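Local coordinates for protein adenylation domain (Streptomyces sp., PDB 5N9X) that belongs to the AMP-binding enzymes of the ANL clan and, as an adenylation domain, is seen with adenosine-5'-triphosphate and threonine bound, at residues T19-F24 against V179-V184; I433-V438 against A451-H456; A440-H445 against A487-V492. One frame throughout, in Å; residues are numbered along the deposited sequence.

Interaction 1: residues T19-F24 against V179-V184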
ATOM      1  N   THR A  19      -2.989  21.697  -2.952  1.00 19.00           N
ATOM      2  CA  THR A  19      -3.683  20.687  -2.161  1.00 22.43           C
ATOM      3  C   THR A  19      -4.468  19.681  -3.026  1.00 23.02           C
ATOM      4  O   THR A  19      -4.598  19.854  -4.241  1.00 21.19           O
ATOM      5  CB  THR A  19      -4.643  21.370  -1.159  1.00 19.57           C
ATOM      6  OG1 THR A  19      -5.781  21.872  -1.865  1.00 24.92           O
ATOM      7  CG2 THR A  19      -3.948  22.531  -0.476  1.00 17.98           C
ATOM      8  N   LEU A  20      -4.985  18.636  -2.387  1.00 16.29           N
ATOM      9  CA  LEU A  20      -5.829  17.655  -3.062  1.00 23.05           C
ATOM     10  C   LEU A  20      -7.200  18.275  -3.430  1.00 12.95           C
ATOM     11  O   LEU A  20      -7.780  17.992  -4.477  1.00 14.34           O
ATOM     12  CB  LEU A  20      -5.997  16.407  -2.174  1.00 13.60           C
ATOM     13  CG  LEU A  20      -4.705  15.609  -1.907  1.00 12.67           C
ATOM     14  CD1 LEU A  20      -4.896  14.514  -0.846  1.00 10.65           C
ATOM     15  CD2 LEU A  20      -4.127  15.009  -3.194  1.00 10.37           C
ATOM     16  N   VAL A  21      -7.686  19.144  -2.567  1.00 16.09           N
ATOM     17  CA  VAL A  21      -8.904  19.900  -2.818  1.00 15.84           C
ATOM     18  C   VAL A  21      -8.752  20.696  -4.134  1.00 15.55           C
ATOM     19  O   VAL A  21      -9.624  20.655  -4.988  1.00 13.80           O
ATOM     20  CB  VAL A  21      -9.208  20.835  -1.611  1.00 14.93           C
ATOM     21  CG1 VAL A  21     -10.212  21.912  -1.968  1.00 16.72           C
ATOM     22  CG2 VAL A  21      -9.648  20.021  -0.385  1.00 14.64           C
ATOM     23  N   ASP A  22      -7.619  21.384  -4.292  1.00 15.26           N
ATOM     24  CA  ASP A  22      -7.312  22.126  -5.502  1.00 14.64           C
ATOM     25  C   ASP A  22      -7.350  21.202  -6.718  1.00 23.74           C
ATOM     26  O   ASP A  22      -7.972  21.526  -7.742  1.00 23.89           O
ATOM     27  CB  ASP A  22      -5.925  22.789  -5.425  1.00 24.75           C
ATOM     28  CG  ASP A  22      -5.837  23.927  -4.396  1.00 38.02           C
ATOM     29  OD1 ASP A  22      -6.841  24.648  -4.170  1.00 30.61           O
ATOM     30  OD2 ASP A  22      -4.720  24.109  -3.843  1.00 37.11           O
ATOM     31  N   LEU A  23      -6.673  20.057  -6.612  1.00 19.27           N
ATOM     32  CA  LEU A  23      -6.608  19.099  -7.716  1.00 17.65           C
ATOM     33  C   LEU A  23      -7.981  18.638  -8.165  1.00 15.29           C
ATOM     34  O   LEU A  23      -8.272  18.633  -9.363  1.00 17.38           O
ATOM     35  CB  LEU A  23      -5.747  17.873  -7.362  1.00 13.65           C
ATOM     36  CG  LEU A  23      -4.266  18.104  -6.997  1.00 18.62           C
ATOM     37  CD1 LEU A  23      -3.571  16.774  -6.666  1.00 21.11           C
ATOM     38  CD2 LEU A  23      -3.457  18.910  -8.026  1.00 13.42           C
ATOM     39  N   PHE A  24      -8.821  18.253  -7.216  1.00 12.79           N
ATOM     40  CA  PHE A  24     -10.178  17.868  -7.553  1.00 16.43           C
ATOM     41  C   PHE A  24     -10.977  19.043  -8.142  1.00 24.44           C
ATOM     42  O   PHE A  24     -11.787  18.851  -9.051  1.00 18.81           O
ATOM     43  CB  PHE A  24     -10.924  17.326  -6.339  1.00 13.34           C
ATOM     44  CG  PHE A  24     -12.315  16.852  -6.661  1.00 17.88           C
ATOM     45  CD1 PHE A  24     -12.526  15.939  -7.683  1.00 14.21           C
ATOM     46  CD2 PHE A  24     -13.402  17.309  -5.950  1.00 13.13           C
ATOM     47  CE1 PHE A  24     -13.800  15.491  -7.985  1.00 15.06           C
ATOM     48  CE2 PHE A  24     -14.686  16.877  -6.257  1.00 17.84           C
ATOM     49  CZ  PHE A  24     -14.883  15.964  -7.276  1.00 13.35           C
ATOM     50  N   VAL A 179      -0.263  12.101   6.669  1.00 15.09           N
ATOM     51  CA  VAL A 179       0.289  12.557   5.392  1.00 14.93           C
ATOM     52  C   VAL A 179      -0.385  13.848   4.957  1.00 12.72           C
ATOM     53  O   VAL A 179      -1.624  13.903   4.850  1.00 13.78           O
ATOM     54  CB  VAL A 179       0.124  11.479   4.305  1.00 13.94           C
ATOM     55  CG1 VAL A 179       0.569  11.983   2.941  1.00  9.22           C
ATOM     56  CG2 VAL A 179       0.882  10.234   4.712  1.00 16.30           C
ATOM     57  N   ARG A 180       0.422  14.879   4.715  1.00 10.73           N
ATOM     58  CA  ARG A 180      -0.096  16.200   4.315  1.00 14.67           C
ATOM     59  C   ARG A 180      -0.452  16.359   2.823  1.00 13.07           C
ATOM     60  O   ARG A 180       0.062  15.641   1.970  1.00 15.90           O
ATOM     61  CB  ARG A 180       0.916  17.277   4.698  1.00 15.31           C
ATOM     62  CG  ARG A 180       1.014  17.490   6.192  1.00 18.74           C
ATOM     63  CD  ARG A 180       2.419  17.869   6.608  1.00 23.50           C
ATOM     64  NE  ARG A 180       2.402  18.710   7.809  1.00 33.31           N
ATOM     65  CZ  ARG A 180       3.281  19.680   8.063  1.00 39.87           C
ATOM     66  NH1 ARG A 180       4.272  19.922   7.210  1.00 36.59           N
ATOM     67  NH2 ARG A 180       3.174  20.407   9.171  1.00 36.88           N
ATOM     68  N   HIS A 181      -1.345  17.303   2.539  1.00 14.68           N
ATOM     69  CA  HIS A 181      -1.755  17.645   1.181  1.00 12.07           C
ATOM     70  C   HIS A 181      -0.551  17.843   0.267  1.00 13.79           C
ATOM     71  O   HIS A 181      -0.481  17.248  -0.803  1.00 16.40           O
ATOM     72  CB  HIS A 181      -2.635  18.908   1.199  1.00 14.23           C
ATOM     73  CG  HIS A 181      -4.067  18.639   1.552  1.00 14.25           C
ATOM     74  ND1 HIS A 181      -4.994  18.186   0.631  1.00 11.56           N
ATOM     75  CD2 HIS A 181      -4.733  18.765   2.726  1.00 14.02           C
ATOM     76  CE1 HIS A 181      -6.162  18.032   1.228  1.00 13.44           C
ATOM     77  NE2 HIS A 181      -6.033  18.374   2.501  1.00 18.58           N
ATOM     78  N   GLY A 182       0.395  18.674   0.696  1.00 13.74           N
ATOM     79  CA  GLY A 182       1.648  18.872  -0.011  1.00  7.56           C
ATOM     80  C   GLY A 182       2.490  17.623  -0.179  1.00  8.10           C
ATOM     81  O   GLY A 182       3.220  17.489  -1.168  1.00 12.72           O
ATOM     82  N   ASN A 183       2.416  16.692   0.768  1.00  9.06           N
ATOM     83  CA  ASN A 183       3.064  15.404   0.534  1.00 11.05           C
ATOM     84  C   ASN A 183       2.429  14.718  -0.687  1.00 13.31           C
ATOM     85  O   ASN A 183       3.134  14.385  -1.646  1.00 10.78           O
ATOM     86  CB  ASN A 183       2.981  14.469   1.747  1.00 11.79           C
ATOM     87  CG  ASN A 183       3.695  15.005   2.992  1.00 10.40           C
ATOM     88  OD1 ASN A 183       3.194  14.845   4.082  1.00 11.39           O
ATOM     89  ND2 ASN A 183       4.885  15.583   2.828  1.00 12.73           N
ATOM     90  N   VAL A 184       1.104  14.529  -0.668  1.00  7.73           N
ATOM     91  CA  VAL A 184       0.457  13.890  -1.808  1.00 11.87           C
ATOM     92  C   VAL A 184       0.610  14.646  -3.135  1.00 13.15           C
ATOM     93  O   VAL A 184       0.854  14.019  -4.176  1.00 13.27           O
ATOM     94  CB  VAL A 184      -1.060  13.662  -1.610  1.00 12.37           C
ATOM     95  CG1 VAL A 184      -1.528  12.631  -2.622  1.00  7.87           C
ATOM     96  CG2 VAL A 184      -1.369  13.165  -0.225  1.00  9.27           C
TER

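Interaction 2: residues I433-V438 against A451-H456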
ATOM      1  N   ILE A 433      20.759 -15.001   9.643  1.00 42.25           N
ATOM      2  CA  ILE A 433      19.779 -15.569   8.742  1.00 40.23           C
ATOM      3  C   ILE A 433      18.964 -14.491   8.046  1.00 32.51           C
ATOM      4  O   ILE A 433      18.377 -13.609   8.689  1.00 26.82           O
ATOM      5  CB  ILE A 433      18.838 -16.529   9.483  1.00 35.69           C
ATOM      6  CG1 ILE A 433      19.638 -17.670  10.116  1.00 44.93           C
ATOM      7  CG2 ILE A 433      17.789 -17.091   8.537  1.00 33.41           C
ATOM      8  CD1 ILE A 433      18.962 -18.358  11.286  1.00 37.54           C
ATOM      9  N   GLU A 434      18.962 -14.576   6.723  1.00 28.28           N
ATOM     10  CA  GLU A 434      18.020 -13.853   5.892  1.00 33.85           C
ATOM     11  C   GLU A 434      16.707 -14.616   5.845  1.00 32.83           C
ATOM     12  O   GLU A 434      16.575 -15.531   5.030  1.00 34.35           O
ATOM     13  CB  GLU A 434      18.575 -13.693   4.482  1.00 26.09           C
ATOM     14  CG  GLU A 434      19.975 -13.148   4.468  1.00 31.53           C
ATOM     15  CD  GLU A 434      20.009 -11.673   4.755  1.00 35.34           C
ATOM     16  OE1 GLU A 434      19.016 -10.988   4.426  1.00 37.93           O
ATOM     17  OE2 GLU A 434      21.024 -11.202   5.314  1.00 45.16           O
ATOM     18  N   LEU A 435      15.757 -14.266   6.714  1.00 23.22           N
ATOM     19  CA  LEU A 435      14.480 -14.977   6.782  1.00 25.71           C
ATOM     20  C   LEU A 435      13.829 -15.005   5.393  1.00 24.35           C
ATOM     21  O   LEU A 435      13.249 -16.009   4.973  1.00 24.87           O
ATOM     22  CB  LEU A 435      13.551 -14.327   7.820  1.00 21.03           C
ATOM     23  CG  LEU A 435      14.001 -14.460   9.296  1.00 24.67           C
ATOM     24  CD1 LEU A 435      13.175 -13.613  10.238  1.00 18.00           C
ATOM     25  CD2 LEU A 435      14.024 -15.903   9.784  1.00 20.10           C
ATOM     26  N   SER A 436      13.970 -13.904   4.670  1.00 25.04           N
ATOM     27  CA  SER A 436      13.398 -13.773   3.340  1.00 24.75           C
ATOM     28  C   SER A 436      13.999 -14.734   2.297  1.00 19.31           C
ATOM     29  O   SER A 436      13.300 -15.157   1.386  1.00 20.87           O
ATOM     30  CB  SER A 436      13.546 -12.320   2.880  1.00 29.43           C
ATOM     31  OG  SER A 436      12.987 -12.136   1.600  1.00 33.47           O
ATOM     32  N   ASP A 437      15.279 -15.072   2.432  1.00 22.31           N
ATOM     33  CA  ASP A 437      15.914 -16.106   1.589  1.00 21.65           C
ATOM     34  C   ASP A 437      15.395 -17.520   1.848  1.00 23.11           C
ATOM     35  O   ASP A 437      15.262 -18.329   0.919  1.00 28.07           O
ATOM     36  CB  ASP A 437      17.427 -16.123   1.791  1.00 24.14           C
ATOM     37  CG  ASP A 437      18.116 -14.894   1.229  1.00 31.86           C
ATOM     38  OD1 ASP A 437      17.426 -13.963   0.742  1.00 34.24           O
ATOM     39  OD2 ASP A 437      19.367 -14.856   1.312  1.00 41.94           O
ATOM     40  N   VAL A 438      15.130 -17.831   3.113  1.00 22.76           N
ATOM     41  CA  VAL A 438      14.545 -19.126   3.468  1.00 26.08           C
ATOM     42  C   VAL A 438      13.182 -19.254   2.827  1.00 26.32           C
ATOM     43  O   VAL A 438      12.800 -20.313   2.307  1.00 27.07           O
ATOM     44  CB  VAL A 438      14.374 -19.296   4.980  1.00 18.70           C
ATOM     45  CG1 VAL A 438      14.212 -20.762   5.317  1.00 16.63           C
ATOM     46  CG2 VAL A 438      15.543 -18.660   5.716  1.00 22.56           C
ATOM     47  N   ALA A 451       5.086 -18.639   1.539  1.00 29.30           N
ATOM     48  CA  ALA A 451       5.731 -19.044   2.785  1.00 28.21           C
ATOM     49  C   ALA A 451       6.051 -17.860   3.709  1.00 21.24           C
ATOM     50  O   ALA A 451       6.384 -16.780   3.247  1.00 21.52           O
ATOM     51  CB  ALA A 451       7.004 -19.821   2.473  1.00 27.99           C
ATOM     52  N   VAL A 452       5.954 -18.084   5.018  1.00 25.64           N
ATOM     53  CA  VAL A 452       6.412 -17.129   6.030  1.00 17.47           C
ATOM     54  C   VAL A 452       7.384 -17.843   6.963  1.00 17.41           C
ATOM     55  O   VAL A 452       7.026 -18.854   7.573  1.00 18.84           O
ATOM     56  CB  VAL A 452       5.243 -16.556   6.845  1.00 22.87           C
ATOM     57  CG1 VAL A 452       5.742 -15.676   8.003  1.00 19.00           C
ATOM     58  CG2 VAL A 452       4.300 -15.799   5.946  1.00 21.78           C
ATOM     59  N   VAL A 453       8.610 -17.340   7.058  1.00 16.07           N
ATOM     60  CA  VAL A 453       9.616 -17.986   7.885  1.00 17.43           C
ATOM     61  C   VAL A 453      10.036 -17.031   8.988  1.00 17.08           C
ATOM     62  O   VAL A 453      10.353 -15.872   8.709  1.00 17.46           O
ATOM     63  CB  VAL A 453      10.864 -18.411   7.070  1.00 20.26           C
ATOM     64  CG1 VAL A 453      11.917 -19.031   7.986  1.00 18.95           C
ATOM     65  CG2 VAL A 453      10.492 -19.372   5.956  1.00 21.64           C
ATOM     66  N   TRP A 454      10.028 -17.489  10.237  1.00 14.04           N
ATOM     67  CA  TRP A 454      10.489 -16.629  11.333  1.00 27.60           C
ATOM     68  C   TRP A 454      11.183 -17.388  12.469  1.00 18.31           C
ATOM     69  O   TRP A 454      11.144 -18.612  12.529  1.00 17.63           O
ATOM     70  CB  TRP A 454       9.316 -15.803  11.892  1.00 13.87           C
ATOM     71  CG  TRP A 454       8.336 -16.556  12.720  1.00 16.75           C
ATOM     72  CD1 TRP A 454       8.190 -16.508  14.084  1.00 19.33           C
ATOM     73  CD2 TRP A 454       7.337 -17.457  12.244  1.00 15.53           C
ATOM     74  NE1 TRP A 454       7.157 -17.326  14.479  1.00 12.92           N
ATOM     75  CE2 TRP A 454       6.618 -17.923  13.373  1.00 13.39           C
ATOM     76  CE3 TRP A 454       6.986 -17.932  10.972  1.00 14.57           C
ATOM     77  CZ2 TRP A 454       5.565 -18.829  13.264  1.00 16.87           C
ATOM     78  CZ3 TRP A 454       5.947 -18.834  10.860  1.00 14.31           C
ATOM     79  CH2 TRP A 454       5.247 -19.279  12.000  1.00 21.40           C
ATOM     80  N   VAL A 455      11.851 -16.649  13.341  1.00 15.08           N
ATOM     81  CA  VAL A 455      12.349 -17.225  14.580  1.00 26.76           C
ATOM     82  C   VAL A 455      11.209 -17.240  15.597  1.00 19.55           C
ATOM     83  O   VAL A 455      10.586 -16.230  15.861  1.00 20.92           O
ATOM     84  CB  VAL A 455      13.572 -16.458  15.127  1.00 23.77           C
ATOM     85  CG1 VAL A 455      14.076 -17.104  16.429  1.00 18.55           C
ATOM     86  CG2 VAL A 455      14.688 -16.459  14.086  1.00 12.93           C
ATOM     87  N   HIS A 456      10.898 -18.406  16.130  1.00 19.79           N
ATOM     88  CA  HIS A 456       9.817 -18.491  17.109  1.00 27.70           C
ATOM     89  C   HIS A 456      10.343 -18.804  18.496  1.00 29.31           C
ATOM     90  O   HIS A 456      11.137 -19.728  18.663  1.00 32.83           O
ATOM     91  CB  HIS A 456       8.809 -19.555  16.686  1.00 21.54           C
ATOM     92  CG  HIS A 456       7.521 -19.495  17.431  1.00 23.64           C
ATOM     93  ND1 HIS A 456       6.524 -18.591  17.120  1.00 18.92           N
ATOM     94  CD2 HIS A 456       7.045 -20.249  18.446  1.00 26.27           C
ATOM     95  CE1 HIS A 456       5.496 -18.787  17.920  1.00 18.40           C
ATOM     96  NE2 HIS A 456       5.785 -19.787  18.734  1.00 34.99           N
TER

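Interaction 3: residues A440-H445 against A487-V492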
ATOM      1  N   ALA A 440      11.976 -17.717   0.172  1.00 17.94           N
ATOM      2  CA  ALA A 440      12.080 -17.946  -1.264  1.00 25.68           C
ATOM      3  C   ALA A 440      12.486 -19.382  -1.548  1.00 22.11           C
ATOM      4  O   ALA A 440      11.962 -19.997  -2.473  1.00 27.53           O
ATOM      5  CB  ALA A 440      13.070 -16.981  -1.902  1.00 19.94           C
ATOM      6  N   ALA A 441      13.406 -19.918  -0.750  1.00 18.30           N
ATOM      7  CA  ALA A 441      13.825 -21.304  -0.926  1.00 24.05           C
ATOM      8  C   ALA A 441      12.651 -22.269  -0.721  1.00 25.19           C
ATOM      9  O   ALA A 441      12.541 -23.271  -1.430  1.00 23.58           O
ATOM     10  CB  ALA A 441      14.974 -21.650   0.016  1.00 14.82           C
ATOM     11  N   VAL A 442      11.791 -21.990   0.252  1.00 20.02           N
ATOM     12  CA  VAL A 442      10.615 -22.817   0.436  1.00 20.69           C
ATOM     13  C   VAL A 442       9.674 -22.635  -0.762  1.00 27.13           C
ATOM     14  O   VAL A 442       9.174 -23.611  -1.316  1.00 28.78           O
ATOM     15  CB  VAL A 442       9.895 -22.492   1.772  1.00 34.09           C
ATOM     16  CG1 VAL A 442       8.512 -23.138   1.815  1.00 24.66           C
ATOM     17  CG2 VAL A 442      10.737 -22.973   2.967  1.00 16.83           C
ATOM     18  N   ARG A 443       9.475 -21.394  -1.195  1.00 24.44           N
ATOM     19  CA  ARG A 443       8.643 -21.108  -2.368  1.00 28.61           C
ATOM     20  C   ARG A 443       9.116 -21.803  -3.665  1.00 27.66           C
ATOM     21  O   ARG A 443       8.323 -22.063  -4.571  1.00 19.74           O
ATOM     22  CB  ARG A 443       8.570 -19.595  -2.591  1.00 30.27           C
ATOM     23  CG  ARG A 443       7.385 -18.933  -1.929  1.00 29.30           C
ATOM     24  CD  ARG A 443       7.292 -17.462  -2.309  1.00 26.46           C
ATOM     25  NE  ARG A 443       6.883 -16.660  -1.160  1.00 37.63           N
ATOM     26  CZ  ARG A 443       7.713 -15.866  -0.490  1.00 37.67           C
ATOM     27  NH1 ARG A 443       8.986 -15.764  -0.869  1.00 33.10           N
ATOM     28  NH2 ARG A 443       7.279 -15.182   0.552  1.00 31.85           N
ATOM     29  N   THR A 444      10.406 -22.105  -3.729  1.00 23.81           N
ATOM     30  CA  THR A 444      11.006 -22.837  -4.850  1.00 26.51           C
ATOM     31  C   THR A 444      10.327 -24.193  -5.087  1.00 26.86           C
ATOM     32  O   THR A 444      10.390 -24.744  -6.180  1.00 25.50           O
ATOM     33  CB  THR A 444      12.535 -23.009  -4.612  1.00 22.00           C
ATOM     34  OG1 THR A 444      13.222 -21.879  -5.150  1.00 24.08           O
ATOM     35  CG2 THR A 444      13.085 -24.231  -5.262  1.00 38.99           C
ATOM     36  N   HIS A 445       9.612 -24.703  -4.093  1.00 23.01           N
ATOM     37  CA  HIS A 445       8.862 -25.944  -4.302  1.00 33.82           C
ATOM     38  C   HIS A 445       7.611 -25.726  -5.161  1.00 26.17           C
ATOM     39  O   HIS A 445       6.713 -24.995  -4.773  1.00 25.87           O
ATOM     40  CB  HIS A 445       8.465 -26.572  -2.963  1.00 27.08           C
ATOM     41  CG  HIS A 445       8.013 -27.992  -3.074  1.00 20.65           C
ATOM     42  ND1 HIS A 445       6.801 -28.350  -3.624  1.00 27.58           N
ATOM     43  CD2 HIS A 445       8.620 -29.144  -2.719  1.00 20.33           C
ATOM     44  CE1 HIS A 445       6.679 -29.663  -3.592  1.00 20.75           C
ATOM     45  NE2 HIS A 445       7.768 -30.168  -3.045  1.00 24.38           N
ATOM     46  N   ALA A 487      12.577 -32.193   2.929  1.00 26.13           N
ATOM     47  CA  ALA A 487      13.529 -32.922   2.087  1.00 27.11           C
ATOM     48  C   ALA A 487      14.038 -32.079   0.929  1.00 26.04           C
ATOM     49  O   ALA A 487      15.213 -32.130   0.594  1.00 23.10           O
ATOM     50  CB  ALA A 487      12.892 -34.198   1.547  1.00 24.60           C
ATOM     51  N   HIS A 488      13.138 -31.313   0.312  1.00 29.39           N
ATOM     52  CA  HIS A 488      13.513 -30.413  -0.784  1.00 28.76           C
ATOM     53  C   HIS A 488      14.413 -29.257  -0.357  1.00 30.57           C
ATOM     54  O   HIS A 488      15.382 -28.929  -1.038  1.00 33.89           O
ATOM     55  CB  HIS A 488      12.266 -29.840  -1.458  1.00 28.18           C
ATOM     56  CG  HIS A 488      12.560 -28.709  -2.393  1.00 38.47           C
ATOM     57  ND1 HIS A 488      13.087 -28.897  -3.655  1.00 35.49           N
ATOM     58  CD2 HIS A 488      12.403 -27.371  -2.248  1.00 30.67           C
ATOM     59  CE1 HIS A 488      13.243 -27.725  -4.241  1.00 32.77           C
ATOM     60  NE2 HIS A 488      12.834 -26.784  -3.413  1.00 30.99           N
ATOM     61  N   VAL A 489      14.066 -28.625   0.756  1.00 34.01           N
ATOM     62  CA  VAL A 489      14.799 -27.481   1.273  1.00 30.47           C
ATOM     63  C   VAL A 489      16.220 -27.852   1.741  1.00 35.07           C
ATOM     64  O   VAL A 489      17.136 -27.009   1.710  1.00 29.40           O
ATOM     65  CB  VAL A 489      13.974 -26.836   2.412  1.00 34.04           C
ATOM     66  CG1 VAL A 489      14.800 -25.907   3.269  1.00 31.76           C
ATOM     67  CG2 VAL A 489      12.768 -26.103   1.822  1.00 28.22           C
ATOM     68  N   LYS A 490      16.413 -29.114   2.152  1.00 32.41           N
ATOM     69  CA  LYS A 490      17.752 -29.613   2.507  1.00 34.62           C
ATOM     70  C   LYS A 490      18.698 -29.570   1.308  1.00 34.13           C
ATOM     71  O   LYS A 490      19.913 -29.636   1.478  1.00 41.98           O
ATOM     72  CB  LYS A 490      17.736 -31.054   3.056  1.00 33.34           C
ATOM     73  CG  LYS A 490      17.194 -31.233   4.451  1.00 32.24           C
ATOM     74  CD  LYS A 490      18.158 -32.013   5.335  1.00 40.29           C
ATOM     75  CE  LYS A 490      18.237 -31.328   6.701  1.00 35.24           C
ATOM     76  NZ  LYS A 490      19.499 -31.597   7.457  1.00 47.43           N
ATOM     77  N   THR A 491      18.136 -29.484   0.109  1.00 29.01           N
ATOM     78  CA  THR A 491      18.902 -29.301  -1.118  1.00 30.48           C
ATOM     79  C   THR A 491      19.384 -27.873  -1.270  1.00 36.54           C
ATOM     80  O   THR A 491      20.547 -27.620  -1.601  1.00 37.98           O
ATOM     81  CB  THR A 491      18.055 -29.652  -2.352  1.00 31.70           C
ATOM     82  OG1 THR A 491      17.725 -31.043  -2.313  1.00 38.07           O
ATOM     83  CG2 THR A 491      18.786 -29.304  -3.663  1.00 37.91           C
ATOM     84  N   VAL A 492      18.471 -26.942  -1.017  1.00 31.08           N
ATOM     85  CA  VAL A 492      18.624 -25.559  -1.428  1.00 24.49           C
ATOM     86  C   VAL A 492      19.410 -24.719  -0.435  1.00 25.06           C
ATOM     87  O   VAL A 492      20.083 -23.764  -0.811  1.00 30.88           O
ATOM     88  CB  VAL A 492      17.231 -24.928  -1.636  1.00 28.16           C
ATOM     89  CG1 VAL A 492      17.298 -23.775  -2.625  1.00 23.96           C
ATOM     90  CG2 VAL A 492      16.268 -25.976  -2.138  1.00 24.10           C
TER

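Interaction 1: residues T19-F24 against V179-V184
One hydrogen bond joins Leu-20 to His-181: Leu-20 N donates to His-181 ND1 at 3.1 Å, nearly straight at 163° and with the donor tilted 21° from the imidazole plane. His-181 is the first residue of helix 181-191, and its CG, anti to the carbonyl carbon (chi1 -81°), aims the ring at the start of helix 20-30.

Carbon contacts lie beside this bond. Leu-20 CB is 3.5 Å from His-181 ND1, and Thr-19 CB comes obliquely to the imidazole. The apolar pairing is that of Leu-20 with Val-184, whose branches share the two leucine methyls, CD2 to CG1 at 3.6 Å and CD1 to CG2 at 3.8 Å. Trp-219 and Ala-162 also touch Leu-20.

Within 19-24, a capping box closes the helix start: Asp-22 N donates to Thr-19 OG1 at 3.1 Å, and Thr-19 N to Asp-22 OD2. Thr-19 and Asp-22 thus cap from within the segment, whereas the first-turn N-H of Leu-20 takes its acceptor from the second helix. Because ND1 accepts, a neutral His-181 would probably carry its proton on NE2, and this buried bond would favour that tautomer.

Interaction 2: residues I433-V438 against A451-H456
The indole of Trp-454 leaves its strand on the side away from Leu-435, which meets this residue at the backbone, CD2 lying 3.9 Å from Trp-454 CA. At the edge of the indole, in its plane, sits Val-452 O. The edge of the His-456 ring receives Trp-454 NE1, which donates to His-456 ND1 at 3.0 Å and 154°, close to the imidazole plane. His-456 NE2 is in turn bonded to Asp-526 OD2, so these two bonds grip the imidazole at both nitrogens, while Phe-525 and Phe-458 pack edge-to-face with it. Helix 518-528 covers this side of the strand, touching the indole through Val-521 and Ala-522.

On the other side, helix 435-443 begins over Val-453. The side chain of Leu-435 lies along Val-453 O, with CB 3.7 Å from it, and its CD2 reaches past Trp-454 to Val-455 CG2 at 4.4 Å. Val-453 presents both methyls to Val-438, its side chain crossing that of Val-438 at about a right angle: CG1 is 3.9 Å and CG2 4.0 Å from Val-438 CB. No hydrogen bond links the two segments, although Val-453 N is held by Glu-439 one residue farther along the same helix.

Strand 450-457 is an outer strand of a three-stranded sheet with a helix on each face, an alpha/beta layering that belongs to the small C-terminal domain of ANL enzymes.

Interaction 3: residues A440-H445 against A487-V492
His-488 and His-445 each carry CG anti to the backbone N (chi1 168° and -165°), and these extended torsions bring the two imidazoles together between helices 435-443 and 482-492. They form an edge-to-face pair, with centroids 5.4 Å apart and planes at 87°. The edge belongs to His-445 and the face to His-488; the edge comes over the CB/CG end of the His-488 ring, with His-445 CD2 3.9 Å from His-488 CB. On the opposite face of His-488 lies Val-492 CG2, 3.7 Å above the plane and displaced toward the rim, so the ring is enclosed between an aromatic edge and a methyl group. Thr-444 comes to the edge of the same ring, its side chain crossing that of His-488 at about a right angle.

Farther along, the contact is aliphatic. Val-442 CG2 meets Val-489 CG2 at 3.9 Å, and Ala-441 CB meets Val-492 CG1 at 4.1 Å, the small alanine letting the valine come close to helix 435-443. Leu-485, one turn before His-488 on its helix, touches both Val-442 and His-445, while Leu-493 packs on Ala-441.

No hydrogen bond runs between 440-445 and 487-492. A weak hydrogen bond from Ala-447 N, two residues later, to His-445 ND1 may limit the rotation of that ring. Cohesion therefore rests on dispersion and on the edge-to-face packing of the imidazoles. With His-445 NE2 and His-488 ND1 5.5 Å apart, protonation of both rings together would probably be disfavoured.

In the fold
Interactions 2 and 3 share helix 435-443: its start packs on strand 450-457 and its far end on helix 482-492. Their centres are 12 Å apart, and they touch where Ala-451 CB meets Val-442 CG1 at 3.7 Å. Their segments alternate along the chain, and the helix contributes to both contacts. Interaction 1 lies across the chain's centre from both, its centre 39 Å from that of interaction 2 and 46 Å from that of interaction 3. The ligands are bound between: the side chain of Val-184 is about 11 Å from threonine, and that of Leu-435 about 13 Å from adenosine-5'-triphosphate.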